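Local coordinates for alpha-glucosidase (Pseudoalteromonas sp. K8, PDB 5HQA), which hydrolyses alpha-glucosidic linkages as a calcium-binding, chloride-activated member of glycoside hydrolase family 97, captured here with the inhibitor acarbose, at residues A[308-313]-A[335-340]; A[372-377]-A[383-388]; A[160-165]-A[170-175]; A[130-135]-A[195-200]. One frame throughout, in Å; residues are numbered along the deposited sequence.

Contact 1: A[308-313]-A[335-340]; sequences VLVEGW and DDFDIA. With AC1 (4,6-dideoxy-4-{[(1S,4R,5S,6S)-4,5,6-trihydroxy-3-(hydroxymethyl)cyclohex-2-en-1-yl]amino}-alpha-D-glucopyranose), chain B.
With CG anti to the backbone N (chi1 -170°), Phe337 sends its ring across to Trp313, whose own CG sits between its backbone N and carbonyl carbon (chi1 66°), turning the indole away and leaving the CB methylene to face the ring. The contact belongs to the catalytic TIM-like barrel: strand 307-310 is one of its parallel strands, and 335-340 leads into helix 339-349 on the outside. The evidence for a CH-pi contact is direct, since Trp313 CB stands 3.6 Å from the Phe337 ring centroid and only 9° off the ring normal. The two aromatic rings themselves lie obliquely to each other. Val310 adds a methyl from the strand, its CG1 lying 3.8 Å from Phe337 CE2, and Thr293 of helix 290-303 touches both Val310 and Phe337. The pyrrole N-H of the indole, Trp313 NE1, is hydrogen-bonded to the carbonyl O of His356. Between Val310 and Trp313 the side chain of Glu311 reaches into the ligand pocket: its OE2 is in a salt bridge with Lys386, and its OE1 accepts a hydrogen bond from the acarbose hydroxyl O4 over 2.6 Å.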
# COMPACT_ATOMS: atom_id res chain seq x y z
N VAL A 308 -15.76 3.40 14.67
CA VAL A 308 -15.84 4.82 14.34
C VAL A 308 -14.48 5.44 14.62
O VAL A 308 -14.04 5.49 15.77
CB VAL A 308 -16.94 5.54 15.15
CG1 VAL A 308 -16.90 7.04 14.87
CG2 VAL A 308 -18.31 4.95 14.83
N LEU A 309 -13.81 5.90 13.57
CA LEU A 309 -12.62 6.72 13.73
C LEU A 309 -13.02 8.12 14.18
O LEU A 309 -13.98 8.70 13.67
CB LEU A 309 -11.85 6.82 12.41
CG LEU A 309 -10.72 7.85 12.31
CD1 LEU A 309 -9.49 7.40 13.12
CD2 LEU A 309 -10.35 8.11 10.84
N VAL A 310 -12.28 8.68 15.14
CA VAL A 310 -12.52 10.05 15.58
C VAL A 310 -11.18 10.78 15.65
O VAL A 310 -10.31 10.39 16.43
CB VAL A 310 -13.23 10.13 16.94
CG1 VAL A 310 -13.46 11.57 17.30
CG2 VAL A 310 -14.54 9.38 16.92
N GLU A 311 -11.03 11.82 14.83
CA GLU A 311 -9.83 12.66 14.83
C GLU A 311 -10.12 13.97 15.54
O GLU A 311 -11.22 14.52 15.46
CB GLU A 311 -9.33 12.93 13.41
CG GLU A 311 -9.00 11.67 12.65
CD GLU A 311 -8.28 11.94 11.35
OE1 GLU A 311 -8.15 13.12 10.96
OE2 GLU A 311 -7.87 10.96 10.69
N GLY A 312 -9.11 14.48 16.24
CA GLY A 312 -9.27 15.70 17.00
C GLY A 312 -9.75 15.49 18.41
O GLY A 312 -10.25 16.43 19.03
N TRP A 313 -9.61 14.27 18.94
CA TRP A 313 -10.11 13.96 20.28
C TRP A 313 -9.15 14.42 21.37
O TRP A 313 -9.59 14.65 22.51
CB TRP A 313 -10.36 12.45 20.41
CG TRP A 313 -9.07 11.67 20.34
CD1 TRP A 313 -8.46 11.18 19.21
CD2 TRP A 313 -8.23 11.30 21.44
NE1 TRP A 313 -7.30 10.54 19.55
CE2 TRP A 313 -7.13 10.60 20.91
CE3 TRP A 313 -8.30 11.51 22.83
CZ2 TRP A 313 -6.11 10.09 21.72
CZ3 TRP A 313 -7.29 11.00 23.63
CH2 TRP A 313 -6.20 10.30 23.07
N ASP A 335 -11.93 18.44 26.73
CA ASP A 335 -12.98 18.35 27.74
C ASP A 335 -14.32 17.91 27.17
O ASP A 335 -15.18 17.45 27.93
CB ASP A 335 -13.16 19.69 28.44
CG ASP A 335 -12.00 20.04 29.33
OD1 ASP A 335 -11.19 19.12 29.62
OD2 ASP A 335 -11.89 21.22 29.74
N ASP A 336 -14.55 18.06 25.86
CA ASP A 336 -15.83 17.67 25.29
C ASP A 336 -15.79 16.26 24.70
O ASP A 336 -16.74 15.86 24.03
CB ASP A 336 -16.29 18.69 24.24
CG ASP A 336 -15.27 18.92 23.14
OD1 ASP A 336 -14.14 18.41 23.24
OD2 ASP A 336 -15.62 19.62 22.16
N PHE A 337 -14.73 15.50 24.97
CA PHE A 337 -14.60 14.13 24.50
C PHE A 337 -14.43 13.23 25.73
O PHE A 337 -13.34 13.15 26.30
CB PHE A 337 -13.42 13.99 23.54
CG PHE A 337 -13.35 12.67 22.84
CD1 PHE A 337 -12.51 11.68 23.29
CD2 PHE A 337 -14.14 12.42 21.73
CE1 PHE A 337 -12.44 10.45 22.64
CE2 PHE A 337 -14.08 11.20 21.07
CZ PHE A 337 -13.23 10.22 21.53
N ASP A 338 -15.51 12.56 26.12
CA ASP A 338 -15.56 11.77 27.36
C ASP A 338 -15.23 10.32 27.02
O ASP A 338 -16.11 9.54 26.65
CB ASP A 338 -16.94 11.91 28.00
CG ASP A 338 -17.05 11.26 29.37
OD1 ASP A 338 -16.23 10.38 29.70
OD2 ASP A 338 -17.98 11.62 30.11
N ILE A 339 -13.96 9.95 27.18
CA ILE A 339 -13.54 8.65 26.65
C ILE A 339 -14.07 7.50 27.50
O ILE A 339 -14.29 6.39 26.99
CB ILE A 339 -12.00 8.61 26.50
CG1 ILE A 339 -11.60 7.48 25.53
CG2 ILE A 339 -11.31 8.44 27.84
CD1 ILE A 339 -10.13 7.49 25.10
N ALA A 340 -14.32 7.73 28.80
CA ALA A 340 -14.92 6.69 29.63
C ALA A 340 -16.37 6.45 29.24
O ALA A 340 -16.82 5.31 29.17
CB ALA A 340 -14.81 7.07 31.10
C1 AC1 B . -1.23 17.66 4.33
O2 AC1 B . 0.17 16.29 2.95
C2 AC1 B . -0.64 16.27 4.14
C4A AC1 B . -5.96 12.92 8.39
C3 AC1 B . -1.71 15.22 4.06
O3 AC1 B . -1.12 13.93 3.81
C4 AC1 B . -2.52 15.22 5.33
N4A AC1 B . -3.42 14.03 5.47
C5 AC1 B . -3.31 16.52 5.17
O5 AC1 B . -2.35 17.65 5.32
C6 AC1 B . -4.43 16.70 6.14
C1B AC1 B . -3.34 13.33 6.80
C2B AC1 B . -4.31 11.98 6.80
O2B AC1 B . -4.00 11.23 5.62
C3B AC1 B . -5.67 12.32 6.90
O3B AC1 B . -6.56 11.19 6.71
O4 AC1 B . -7.29 13.40 8.48
C5B AC1 B . -5.04 13.98 8.76
C7B AC1 B . -3.66 14.15 7.92
C6B AC1 B . -5.09 14.47 10.22
O6B AC1 B . -4.50 13.49 11.02

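Contact 2: A[372-377]-A[383-388]; sequences DAFALY and SQVKTG. With AC1 (4,6-dideoxy-4-{[(1S,4R,5S,6S)-4,5,6-trihydroxy-3-(hydroxymethyl)cyclohex-2-en-1-yl]amino}-alpha-D-glucopyranose), chain B.
Val385 and Tyr377 make the closest approach, with Val385 CG2 3.4 Å from Tyr377 CD2 and 3.7 Å from Tyr377 CE2. The methyl comes to the CD2-CE2 bond of the Tyr377 ring obliquely. The same methyl also comes to the edge of the Phe374 ring, near its plane, with Val385 CG2 4.3 Å from Phe374 CE1, so one branch of the valine touches both aromatic side chains of the helix. That branch is anti to the carbonyl carbon and beside the backbone N, as follows from CG1 being anti to N (chi1 173°).

Around this apolar group, Tyr377 is fixed by its hydroxyl, which is hydrogen-bonded to the backbone N of His356, and by its ring, which lies nearly parallel to that of His357. Phe374 packs on Leu425 and Ala426 of helix 413-428, while Val385 is paired through its backbone with Ser432 and Asn434 of the next strand. The whole is the return half of a beta-alpha-beta crossover in the catalytic barrel: strand 352-358, helix 363-379, then strand 384-388, with the helix packed on the sheet.

Side chains alternate along the strand, and Lys386 points into the barrel, fully extended, with NZ donating to the acarbose hydroxyl O3B over 2.8 Å. The chemistry is therefore divided between the two faces of one strand: dispersion contacts seat Val385 against the helix, while the next residue, Lys386, turns its NZ to the inhibitor.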
# COMPACT_ATOMS: atom_id res chain seq x y z
N ASP A 372 2.04 4.98 27.31
CA ASP A 372 0.85 5.45 28.01
C ASP A 372 -0.35 5.55 27.06
O ASP A 372 -1.49 5.26 27.45
CB ASP A 372 1.12 6.81 28.66
CG ASP A 372 2.11 6.72 29.81
OD1 ASP A 372 2.28 5.62 30.38
OD2 ASP A 372 2.71 7.76 30.15
N ALA A 373 -0.11 5.96 25.81
CA ALA A 373 -1.20 6.11 24.85
C ALA A 373 -1.85 4.76 24.54
O ALA A 373 -3.08 4.66 24.50
CB ALA A 373 -0.68 6.76 23.57
N PHE A 374 -1.04 3.72 24.33
CA PHE A 374 -1.61 2.41 24.01
C PHE A 374 -2.24 1.77 25.24
O PHE A 374 -3.24 1.07 25.11
CB PHE A 374 -0.53 1.50 23.40
CG PHE A 374 -0.22 1.80 21.95
CD1 PHE A 374 -1.21 2.24 21.09
CD2 PHE A 374 1.07 1.63 21.45
CE1 PHE A 374 -0.93 2.51 19.75
CE2 PHE A 374 1.35 1.91 20.11
CZ PHE A 374 0.35 2.36 19.27
N ALA A 375 -1.68 2.02 26.42
CA ALA A 375 -2.32 1.54 27.64
C ALA A 375 -3.71 2.14 27.80
O ALA A 375 -4.66 1.44 28.16
CB ALA A 375 -1.45 1.86 28.86
N LEU A 376 -3.84 3.44 27.52
CA LEU A 376 -5.15 4.08 27.59
C LEU A 376 -6.11 3.44 26.60
O LEU A 376 -7.26 3.13 26.93
CB LEU A 376 -5.02 5.58 27.30
CG LEU A 376 -6.34 6.32 27.08
CD1 LEU A 376 -7.23 6.25 28.32
CD2 LEU A 376 -6.09 7.77 26.68
N TYR A 377 -5.64 3.22 25.37
CA TYR A 377 -6.51 2.63 24.36
C TYR A 377 -6.88 1.19 24.70
O TYR A 377 -8.04 0.79 24.53
CB TYR A 377 -5.84 2.72 23.00
CG TYR A 377 -6.13 4.01 22.28
CD1 TYR A 377 -7.20 4.83 22.66
CD2 TYR A 377 -5.36 4.41 21.20
CE1 TYR A 377 -7.48 6.01 21.98
CE2 TYR A 377 -5.63 5.58 20.52
CZ TYR A 377 -6.68 6.37 20.90
OH TYR A 377 -6.93 7.53 20.19
N SER A 383 -9.17 -1.29 19.57
CA SER A 383 -8.41 -2.34 18.91
C SER A 383 -7.66 -1.91 17.66
O SER A 383 -6.77 -2.64 17.21
CB SER A 383 -9.33 -3.51 18.52
OG SER A 383 -9.81 -4.17 19.67
N GLN A 384 -8.01 -0.77 17.06
CA GLN A 384 -7.34 -0.27 15.86
C GLN A 384 -7.01 1.20 16.08
O GLN A 384 -7.80 1.93 16.68
CB GLN A 384 -8.21 -0.42 14.60
CG GLN A 384 -8.59 -1.86 14.30
CD GLN A 384 -9.53 -2.04 13.10
OE1 GLN A 384 -10.13 -1.07 12.60
NE2 GLN A 384 -9.67 -3.30 12.64
N VAL A 385 -5.84 1.62 15.61
CA VAL A 385 -5.38 3.00 15.73
C VAL A 385 -4.85 3.46 14.38
O VAL A 385 -4.06 2.75 13.74
CB VAL A 385 -4.29 3.15 16.82
CG1 VAL A 385 -3.70 4.56 16.81
CG2 VAL A 385 -4.88 2.82 18.19
N LYS A 386 -5.31 4.63 13.94
CA LYS A 386 -4.77 5.30 12.77
C LYS A 386 -3.68 6.25 13.24
O LYS A 386 -3.92 7.09 14.10
CB LYS A 386 -5.87 6.07 12.04
CG LYS A 386 -5.41 6.91 10.87
CD LYS A 386 -6.61 7.61 10.23
CE LYS A 386 -6.17 8.59 9.15
NZ LYS A 386 -7.34 9.33 8.63
N THR A 387 -2.47 6.11 12.69
CA THR A 387 -1.36 6.99 13.01
C THR A 387 -1.10 7.95 11.85
O THR A 387 -1.54 7.73 10.72
CB THR A 387 -0.09 6.20 13.33
OG1 THR A 387 0.27 5.40 12.19
CG2 THR A 387 -0.30 5.29 14.56
N GLY A 388 -0.38 9.02 12.15
CA GLY A 388 -0.14 10.05 11.15
C GLY A 388 1.18 10.73 11.39
O GLY A 388 1.61 10.91 12.53
C1 AC1 B . -1.23 17.66 4.33
O2 AC1 B . 0.17 16.29 2.95
C2 AC1 B . -0.64 16.27 4.14
C4A AC1 B . -5.96 12.92 8.39
C3 AC1 B . -1.71 15.22 4.06
O3 AC1 B . -1.12 13.93 3.81
C4 AC1 B . -2.52 15.22 5.33
N4A AC1 B . -3.42 14.03 5.47
C5 AC1 B . -3.31 16.52 5.17
O5 AC1 B . -2.35 17.65 5.32
C6 AC1 B . -4.43 16.70 6.14
C1B AC1 B . -3.34 13.33 6.80
C2B AC1 B . -4.31 11.98 6.80
O2B AC1 B . -4.00 11.23 5.62
C3B AC1 B . -5.67 12.32 6.90
O3B AC1 B . -6.56 11.19 6.71
O4 AC1 B . -7.29 13.40 8.48
C5B AC1 B . -5.04 13.98 8.76
C7B AC1 B . -3.66 14.15 7.92
C6B AC1 B . -5.09 14.47 10.22
O6B AC1 B . -4.50 13.49 11.02

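Contact 3: A[160-165]-A[170-175]; sequences TPLNDA and TPFTFK
Pro161 O is gripped by two donors from within its own segment: Thr160 OG1 at 2.8 Å and Asp164 N at 3.0 Å. They reach it from opposite faces of the carbonyl plane, the hydroxyl lying 46° out of that plane and hence off the lone pairs. The Asp164 bond belongs to the short 3-10 turn 162-164, which follows strand 158-161 and carries Leu162, and Ala165 just after it, to the aromatic side chains of 170-175.

Leu162 does most of the touching. Its CG is anti to the backbone N (chi1 -180°), which extends the branch toward the strand and brings CD1 to 3.4 Å from Phe172 CZ, an oblique approach. The same methyl lies over one face of the Phe174 ring, with Leu162 CD1 4.0 Å from Phe174 CG, and Leu162 CD2 is above that face toward its rim. Ala165 CB reaches the end of the other ring, 3.9 Å from Phe172 CZ. The leucine thus lies against both phenylalanines, and every touching residue is buried.

This is packing on the face of the antiparallel sheet in which strand 141-144 lies between 158-161 and 172-175, turned toward the second large sheet of the N-terminal domain, whose family belongs to the galactose-mutarotase clan. Trp144 of that middle strand touches both Ala165 and Phe172. Farther out, Phe172 meets Phe205 and Leu197 of strands 204-209 and 195-199 in the second sheet, while Phe174 packs on Ile182 of the adjoining strand 181-187.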
# COMPACT_ATOMS: atom_id res chain seq x y z
N THR A 160 5.17 9.02 -18.85
CA THR A 160 6.24 9.58 -19.67
C THR A 160 7.05 8.48 -20.33
O THR A 160 6.95 7.31 -19.92
CB THR A 160 7.22 10.43 -18.84
OG1 THR A 160 8.05 9.55 -18.06
CG2 THR A 160 6.49 11.38 -17.89
N PRO A 161 7.87 8.81 -21.33
CA PRO A 161 8.96 7.90 -21.72
C PRO A 161 9.80 7.51 -20.51
O PRO A 161 10.03 8.32 -19.61
CB PRO A 161 9.77 8.73 -22.71
CG PRO A 161 8.74 9.68 -23.32
CD PRO A 161 7.79 10.00 -22.20
N LEU A 162 10.26 6.25 -20.49
CA LEU A 162 11.03 5.78 -19.34
C LEU A 162 12.27 6.65 -19.09
O LEU A 162 12.66 6.86 -17.93
CB LEU A 162 11.44 4.32 -19.55
CG LEU A 162 12.26 3.63 -18.46
CD1 LEU A 162 11.50 3.59 -17.14
CD2 LEU A 162 12.61 2.21 -18.91
N ASN A 163 12.89 7.18 -20.15
CA ASN A 163 14.10 7.95 -19.96
C ASN A 163 13.85 9.29 -19.27
O ASN A 163 14.83 9.95 -18.90
CB ASN A 163 14.79 8.18 -21.30
CG ASN A 163 15.51 6.95 -21.79
OD1 ASN A 163 15.80 6.03 -21.02
ND2 ASN A 163 15.82 6.92 -23.07
N ASP A 164 12.59 9.70 -19.08
CA ASP A 164 12.29 10.94 -18.37
C ASP A 164 12.05 10.74 -16.88
O ASP A 164 11.82 11.72 -16.17
CB ASP A 164 11.06 11.62 -18.97
CG ASP A 164 11.25 12.00 -20.41
OD1 ASP A 164 10.24 12.24 -21.09
OD2 ASP A 164 12.41 12.05 -20.86
N ALA A 165 12.07 9.49 -16.39
CA ALA A 165 11.80 9.20 -14.97
C ALA A 165 13.12 9.32 -14.22
O ALA A 165 13.87 8.35 -14.10
CB ALA A 165 11.19 7.81 -14.81
N THR A 170 9.21 3.63 -5.47
CA THR A 170 8.72 2.32 -5.89
C THR A 170 7.42 2.02 -5.15
O THR A 170 7.18 2.57 -4.07
CB THR A 170 9.76 1.21 -5.62
OG1 THR A 170 9.77 0.86 -4.23
CG2 THR A 170 11.17 1.66 -6.06
N PRO A 171 6.56 1.14 -5.70
CA PRO A 171 6.67 0.34 -6.93
C PRO A 171 6.77 1.21 -8.17
O PRO A 171 5.98 2.14 -8.37
CB PRO A 171 5.36 -0.47 -6.95
CG PRO A 171 4.93 -0.49 -5.52
CD PRO A 171 5.30 0.85 -4.99
N PHE A 172 7.78 0.93 -8.98
CA PHE A 172 8.07 1.70 -10.18
C PHE A 172 7.72 0.81 -11.37
O PHE A 172 8.42 -0.18 -11.62
CB PHE A 172 9.54 2.11 -10.21
CG PHE A 172 9.96 2.79 -11.47
CD1 PHE A 172 9.27 3.90 -11.95
CD2 PHE A 172 11.08 2.35 -12.18
CE1 PHE A 172 9.67 4.55 -13.12
CE2 PHE A 172 11.49 2.99 -13.35
CZ PHE A 172 10.78 4.09 -13.81
N THR A 173 6.65 1.16 -12.08
CA THR A 173 6.05 0.31 -13.10
C THR A 173 6.21 0.91 -14.49
O THR A 173 6.00 2.11 -14.69
CB THR A 173 4.56 0.10 -12.79
OG1 THR A 173 4.44 -0.54 -11.52
CG2 THR A 173 3.88 -0.75 -13.86
N PHE A 174 6.58 0.07 -15.45
CA PHE A 174 6.73 0.53 -16.82
C PHE A 174 6.49 -0.64 -17.76
O PHE A 174 6.37 -1.79 -17.34
CB PHE A 174 8.12 1.17 -17.03
CG PHE A 174 9.27 0.24 -16.71
CD1 PHE A 174 9.76 0.15 -15.41
CD2 PHE A 174 9.85 -0.53 -17.70
CE1 PHE A 174 10.82 -0.71 -15.12
CE2 PHE A 174 10.89 -1.39 -17.42
CZ PHE A 174 11.38 -1.48 -16.13
N LYS A 175 6.40 -0.35 -19.06
CA LYS A 175 6.31 -1.40 -20.06
C LYS A 175 7.32 -1.12 -21.16
O LYS A 175 7.64 0.04 -21.45
CB LYS A 175 4.90 -1.52 -20.67
CG LYS A 175 4.47 -0.32 -21.47
CD LYS A 175 3.15 -0.59 -22.20
CE LYS A 175 2.73 0.63 -23.01
NZ LYS A 175 1.43 0.43 -23.71

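Contact 4: A[130-135]-A[195-200]; sequences TEFAVN and MVLNQR
A thioether sulfur set against a ring edge distinguishes this contact: Met195 SD lies 5.1 Å from the centroid of the Phe132 ring and 78° off its normal, a Met-aromatic interaction made near the ring plane. The nearest ring atom is Phe132 CE1, 3.9 Å from Met195 SD. The methionine runs extended as far as its sulfur and then bends (chi3 70°), placing CE 4.1 Å from Phe132 CZ. Leu197, two residues along the same strand, brings CD2 to 3.7 Å from Phe132 CE1, meeting the ring obliquely while its side chain runs at about a right angle to that of Phe132.

Both segments lie in the large curled antiparallel sheet of the N-terminal domain. Strand 204-209 pairs with each of them, Phe132 being hydrogen-bonded through its backbone to Phe205, so the side chains meet across an intervening strand. Arg229 of strand 224-234, in the other large sheet, touches both Phe132 and Met195, and Ile231 touches Phe132; the contact is therefore part of the packing between sheets. No hydrogen bond joins the two segments. Their cohesion rests on dispersion, to which the polarisable sulfur beside the ring hydrogens probably adds a weak electrostatic attraction.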
# COMPACT_ATOMS: atom_id res chain seq x y z
N THR A 130 23.60 -1.46 -6.47
CA THR A 130 22.57 -2.19 -7.21
C THR A 130 21.98 -1.35 -8.33
O THR A 130 21.54 -0.22 -8.11
CB THR A 130 21.46 -2.59 -6.25
OG1 THR A 130 22.03 -3.28 -5.14
CG2 THR A 130 20.40 -3.46 -6.96
N GLU A 131 21.94 -1.93 -9.53
CA GLU A 131 21.31 -1.28 -10.67
C GLU A 131 20.17 -2.15 -11.21
O GLU A 131 20.09 -3.36 -10.94
CB GLU A 131 22.32 -1.01 -11.80
CG GLU A 131 23.41 0.00 -11.44
CD GLU A 131 24.55 0.01 -12.46
OE1 GLU A 131 24.64 -0.95 -13.28
OE2 GLU A 131 25.36 0.96 -12.44
N PHE A 132 19.30 -1.50 -11.97
CA PHE A 132 18.27 -2.13 -12.80
C PHE A 132 18.43 -1.47 -14.17
O PHE A 132 17.86 -0.40 -14.41
CB PHE A 132 16.87 -1.91 -12.21
CG PHE A 132 16.76 -2.28 -10.75
CD1 PHE A 132 17.11 -1.37 -9.77
CD2 PHE A 132 16.31 -3.54 -10.36
CE1 PHE A 132 17.01 -1.71 -8.42
CE2 PHE A 132 16.22 -3.88 -9.03
CZ PHE A 132 16.57 -2.96 -8.06
N ALA A 133 19.23 -2.07 -15.04
CA ALA A 133 19.51 -1.48 -16.35
C ALA A 133 18.46 -1.99 -17.34
O ALA A 133 18.51 -3.15 -17.77
CB ALA A 133 20.92 -1.82 -16.82
N VAL A 134 17.52 -1.13 -17.70
CA VAL A 134 16.41 -1.54 -18.56
C VAL A 134 16.86 -1.55 -20.01
O VAL A 134 17.39 -0.55 -20.53
CB VAL A 134 15.20 -0.61 -18.37
CG1 VAL A 134 14.07 -1.03 -19.29
CG2 VAL A 134 14.76 -0.64 -16.92
N ASN A 135 16.64 -2.68 -20.68
CA ASN A 135 16.97 -2.80 -22.09
C ASN A 135 15.96 -2.04 -22.94
O ASN A 135 14.76 -2.05 -22.65
CB ASN A 135 16.99 -4.28 -22.48
CG ASN A 135 17.63 -4.50 -23.83
OD1 ASN A 135 18.46 -3.71 -24.27
ND2 ASN A 135 17.24 -5.57 -24.49
N MET A 195 14.78 2.19 -0.65
CA MET A 195 15.39 2.38 -1.96
C MET A 195 14.51 3.30 -2.80
O MET A 195 13.32 3.04 -2.99
CB MET A 195 15.59 1.04 -2.65
CG MET A 195 16.19 1.12 -4.04
SD MET A 195 16.38 -0.54 -4.75
CE MET A 195 14.66 -1.02 -5.05
N VAL A 196 15.11 4.36 -3.30
CA VAL A 196 14.58 5.19 -4.37
C VAL A 196 15.37 4.83 -5.63
O VAL A 196 16.50 4.35 -5.53
CB VAL A 196 14.75 6.67 -3.95
CG1 VAL A 196 14.93 7.59 -5.12
CG2 VAL A 196 13.62 7.08 -2.99
N LEU A 197 14.78 5.01 -6.82
CA LEU A 197 15.48 4.66 -8.05
C LEU A 197 15.96 5.93 -8.75
O LEU A 197 15.16 6.83 -9.02
CB LEU A 197 14.60 3.85 -9.00
CG LEU A 197 14.19 2.48 -8.43
CD1 LEU A 197 13.28 1.74 -9.40
CD2 LEU A 197 15.44 1.66 -8.08
N ASN A 198 17.25 5.98 -9.06
CA ASN A 198 17.89 7.17 -9.60
C ASN A 198 18.43 6.80 -10.97
O ASN A 198 19.36 6.00 -11.08
CB ASN A 198 19.01 7.62 -8.65
CG ASN A 198 19.71 8.89 -9.10
OD1 ASN A 198 19.67 9.28 -10.26
ND2 ASN A 198 20.38 9.54 -8.15
N GLN A 199 17.85 7.37 -12.03
CA GLN A 199 18.29 7.02 -13.38
C GLN A 199 19.63 7.69 -13.65
O GLN A 199 19.74 8.93 -13.61
CB GLN A 199 17.25 7.41 -14.42
CG GLN A 199 17.58 6.80 -15.78
CD GLN A 199 16.50 6.98 -16.83
OE1 GLN A 199 16.70 6.63 -17.99
NE2 GLN A 199 15.34 7.52 -16.44
N ARG A 200 20.66 6.89 -13.93
CA ARG A 200 22.00 7.42 -14.17
C ARG A 200 22.21 7.56 -15.67
O ARG A 200 21.58 8.41 -16.30
CB ARG A 200 23.04 6.53 -13.48
CG ARG A 200 22.75 6.31 -11.98
CD ARG A 200 22.39 7.63 -11.24
NE ARG A 200 23.46 8.62 -11.35
CZ ARG A 200 23.28 9.94 -11.32
NH1 ARG A 200 22.06 10.45 -11.20
NH2 ARG A 200 24.33 10.75 -11.44

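Overall arrangement
The four contacts form two pairs in different parts of the chain. Contacts 1 and 2, with centres 12 Å apart, share the parallel sheet of the catalytic barrel and meet through the salt bridge of Glu311 OE2 with Lys386 NZ, 2.7 Å, beside the acarbose that both touch. Val385 of contact 2 lies about 12 Å, between side chains, from the calcium ligand Glu437. Contacts 3 and 4, with centres 10 Å apart in the N-terminal domain, are joined by Gln199 NE2, which probably donates to Ala165 O at 2.9 Å and to Leu162 O at 3.1 Å. The pairs do not touch: even contacts 2 and 3 remain about 18 Å apart at their nearest atoms.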